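Local coordinates for surface protein SPB1 (Streptococcus agalactiae, PDB 4UZG) that serves as the backbone subunit of the group B streptococcus pilus 2b, a surface fibre whose subunits are probably linked covalently by sortase, at residues T43-A47 / S48-L52; G129-K132 / S133-P137. One frame throughout, in Å; residues are numbered along the deposited sequence.

Interaction 1: T43-A47 / S48-L52; sequences TMPSA and SVVDL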
# COMPACT_ATOMS: atom_id res chain seq x y z
N THR A 43 -8.54 -3.80 12.30
CA THR A 43 -7.69 -2.78 12.90
C THR A 43 -6.65 -2.40 11.83
O THR A 43 -5.79 -3.21 11.48
CB THR A 43 -7.00 -3.29 14.16
OG1 THR A 43 -7.97 -3.76 15.08
CG2 THR A 43 -6.16 -2.17 14.81
N MET A 44 -6.78 -1.19 11.32
CA MET A 44 -5.92 -0.66 10.27
C MET A 44 -4.65 -0.10 10.89
O MET A 44 -4.59 0.18 12.09
CB MET A 44 -6.68 0.42 9.53
CG MET A 44 -7.73 -0.12 8.58
SD MET A 44 -6.98 -0.85 7.09
CE MET A 44 -6.66 0.61 6.12
N PRO A 45 -3.62 0.13 10.06
CA PRO A 45 -2.48 0.95 10.47
C PRO A 45 -2.97 2.35 10.83
O PRO A 45 -4.13 2.72 10.62
CB PRO A 45 -1.61 1.02 9.22
CG PRO A 45 -2.18 0.22 8.23
CD PRO A 45 -3.53 -0.23 8.63
N SER A 46 -2.08 3.14 11.40
CA SER A 46 -2.36 4.55 11.61
C SER A 46 -2.84 5.19 10.31
O SER A 46 -2.36 4.84 9.22
CB SER A 46 -1.06 5.25 12.02
OG SER A 46 -1.20 6.66 12.00
N ALA A 47 -3.72 6.18 10.42
CA ALA A 47 -4.18 6.91 9.25
C ALA A 47 -3.05 7.70 8.58
O ALA A 47 -3.20 8.12 7.42
CB ALA A 47 -5.32 7.83 9.60
N SER A 48 -1.93 7.90 9.28
CA SER A 48 -0.74 8.51 8.69
C SER A 48 0.02 7.53 7.79
O SER A 48 0.99 7.93 7.13
CB SER A 48 0.18 9.04 9.78
OG SER A 48 0.66 7.98 10.57
N VAL A 49 -0.40 6.27 7.78
CA VAL A 49 0.21 5.20 7.00
C VAL A 49 -0.76 4.69 5.93
O VAL A 49 -0.43 4.73 4.73
CB VAL A 49 0.69 4.05 7.90
CG1 VAL A 49 1.18 2.87 7.06
CG2 VAL A 49 1.77 4.53 8.87
N VAL A 50 -1.92 4.16 6.32
CA VAL A 50 -2.99 3.90 5.36
C VAL A 50 -4.27 4.46 5.96
O VAL A 50 -4.69 4.05 7.05
CB VAL A 50 -3.21 2.42 5.01
CG1 VAL A 50 -4.28 2.31 3.93
CG2 VAL A 50 -1.93 1.74 4.55
N ASP A 51 -4.88 5.41 5.26
CA ASP A 51 -6.09 6.08 5.72
C ASP A 51 -7.30 5.35 5.13
O ASP A 51 -7.50 5.34 3.91
CB ASP A 51 -6.02 7.54 5.25
CG ASP A 51 -7.14 8.41 5.73
OD1 ASP A 51 -8.19 7.86 6.09
OD2 ASP A 51 -6.97 9.65 5.72
N LEU A 52 -8.05 4.69 6.00
CA LEU A 52 -9.26 3.99 5.59
C LEU A 52 -10.20 4.92 4.84
O LEU A 52 -10.48 6.03 5.31
CB LEU A 52 -9.99 3.49 6.85
CG LEU A 52 -11.33 2.78 6.66
CD1 LEU A 52 -11.18 1.48 5.89
CD2 LEU A 52 -11.98 2.54 8.03
O HOH W 1 -4.57 10.47 6.69

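Interaction 2: G129-K132 / S133-P137; sequences GVLK and SGAKP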
# COMPACT_ATOMS: atom_id res chain seq x y z
N GLY A 129 -8.44 1.95 1.07
CA GLY A 129 -7.75 2.96 1.84
C GLY A 129 -6.78 3.69 0.92
O GLY A 129 -6.63 3.32 -0.25
N VAL A 130 -6.12 4.70 1.44
CA VAL A 130 -5.15 5.50 0.69
C VAL A 130 -3.81 5.47 1.41
O VAL A 130 -3.72 5.77 2.61
CB VAL A 130 -5.64 6.95 0.49
CG1 VAL A 130 -4.58 7.79 -0.22
CG2 VAL A 130 -6.95 6.97 -0.30
N LEU A 131 -2.75 5.07 0.70
CA LEU A 131 -1.42 5.03 1.28
C LEU A 131 -0.92 6.44 1.54
O LEU A 131 -1.04 7.31 0.67
CB LEU A 131 -0.47 4.28 0.32
CG LEU A 131 0.93 3.98 0.85
CD1 LEU A 131 0.87 3.04 2.04
CD2 LEU A 131 1.79 3.39 -0.25
N LYS A 132 -0.33 6.67 2.71
CA LYS A 132 0.12 8.00 3.10
C LYS A 132 1.61 7.99 3.44
O LYS A 132 2.27 6.95 3.42
CB LYS A 132 -0.71 8.50 4.29
CG LYS A 132 -2.20 8.59 4.04
CD LYS A 132 -2.58 9.68 3.04
CE LYS A 132 -4.09 9.77 2.87
NZ LYS A 132 -4.52 10.84 1.96
N SER A 133 2.15 9.16 3.76
CA SER A 133 3.60 9.32 3.83
C SER A 133 4.30 8.58 4.96
O SER A 133 5.52 8.42 4.92
CB SER A 133 3.95 10.80 3.93
OG SER A 133 3.59 11.27 5.21
N GLY A 134 3.56 8.16 5.99
CA GLY A 134 4.16 7.45 7.10
C GLY A 134 4.52 6.01 6.82
O GLY A 134 5.18 5.38 7.63
N ALA A 135 4.07 5.47 5.70
CA ALA A 135 4.38 4.09 5.38
C ALA A 135 5.89 3.89 5.28
O ALA A 135 6.62 4.76 4.79
CB ALA A 135 3.74 3.72 4.07
N LYS A 136 6.36 2.76 5.75
CA LYS A 136 7.77 2.43 5.66
C LYS A 136 8.02 1.63 4.40
O LYS A 136 7.25 0.74 4.06
CB LYS A 136 8.19 1.60 6.87
CG LYS A 136 7.89 2.24 8.18
CD LYS A 136 8.76 3.42 8.44
CE LYS A 136 8.72 3.78 9.92
NZ LYS A 136 9.30 5.12 10.18
N PRO A 137 9.17 1.87 3.74
CA PRO A 137 9.49 1.15 2.50
C PRO A 137 10.17 -0.19 2.77
O PRO A 137 10.71 -0.45 3.84
CB PRO A 137 10.45 2.12 1.78
CG PRO A 137 11.19 2.76 2.91
CD PRO A 137 10.13 2.97 3.98

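Interaction 1: T43-A47 / S48-L52
Backbone torsions of A47 (phi/psi -66/-16) and S48 are close to those of a type I beta turn, and S46 O, on the entering side, takes two N-H groups from the leaving side. V49 N lies 2.8 Å from S46 O, above the carbonyl plane, whereas V50 N approaches the same oxygen nearly end-on to its C=O bond, at 3.0 Å with a C=O...N angle of 165°. The different approaches let one acceptor hold both amides where strand 50-62 begins.

Apolar side chains occupy the face turned to the protein interior. M44, bent at chi2 and chi3, brings its terminal methyl CE to 3.7 Å from V50 CG1, with the two side chains crossing obliquely. The other V50 methyl, CG2, meets the ring atom CG of P45 at 4.0 Å, and P45 CB lies against V49 CG1.

On the outer side a water donates to both A47 O (2.8 Å) and D51 OD2 (2.7 Å). S46 OG and S48 OG stand 2.7 Å apart and are hydrogen-bonded, but S46 is modelled in two conformers, so this link is doubtful as a permanent restraint. The side chain of N89 donates to P45 O and V50 O and accepts from L52 N.

Thus methyl and ring contacts pack the buried face of the bend, while the S46 carbonyl, a bridging water and the N89 amide each take up particular polar backbone groups.

Interaction 2: G129-K132 / S133-P137
L131 and A135 make the tightly packed part of this contact, where the chain leaves strand 121-131. The methyl CD1 of L131 touches CB of A135 at 3.6 Å. With CG anti to the backbone N (chi1 -172°), the leucine branch runs out beside its own carbonyl carbon, and its end comes nearer to A135 than its base does. Both residues are buried, and V50 and V166 also lie against the leucine. A135 CB has a second neighbour in K132 O, likewise at 3.6 Å, so the small methyl has the leucine branch and the peptide oxygen on adjacent sides.

One backbone hydrogen bond closes the bend. A135 N donates to K132 O over a long 3.3 Å, yet the N-H...O angle is nearly straight at 170°. The donor stands above the carbonyl plane, 39° out of it, and therefore does not lie on a lone pair. G134 N is also near K132 O, but its angle is too poor for a bond.

The outer side is looser. S133 is exposed, and the far end of K132 leads away from the bend, its chain kinked at chi2 and extended beyond. What anchors this side comes from further along the chain: S133 N donates to N205 OD1, and N205 directly precedes the calcium-site residues N206, V207 and E208.

The 132-135 hydrogen bond and the helical-type torsions of S133 and G134 define a type I beta turn, turning the chain out of an internal strand of the mixed sheet, flanked by antiparallel neighbours, into the connection that leads to strand 146-153.

Overall arrangement
Interaction 1 comes first along the chain and interaction 2 follows, yet their centres are only 8 Å apart because strands 50-62 and 121-131 are antiparallel neighbours in the same mixed sheet. The start of one strand therefore lies beside the end of the other. Two probable hydrogen bonds join the bends directly: K132 N to V49 O and G134 N to S48 O, each 2.8 Å. L131 CD1 also packs against V49 O at 3.4 Å. The pairing continues between D51 and V130 in the strands themselves. Through N205, interaction 2 reaches the region assigned to a prealbumin-like fold, consistent with the paired bends lying at the junction between two domains of the pilus subunit.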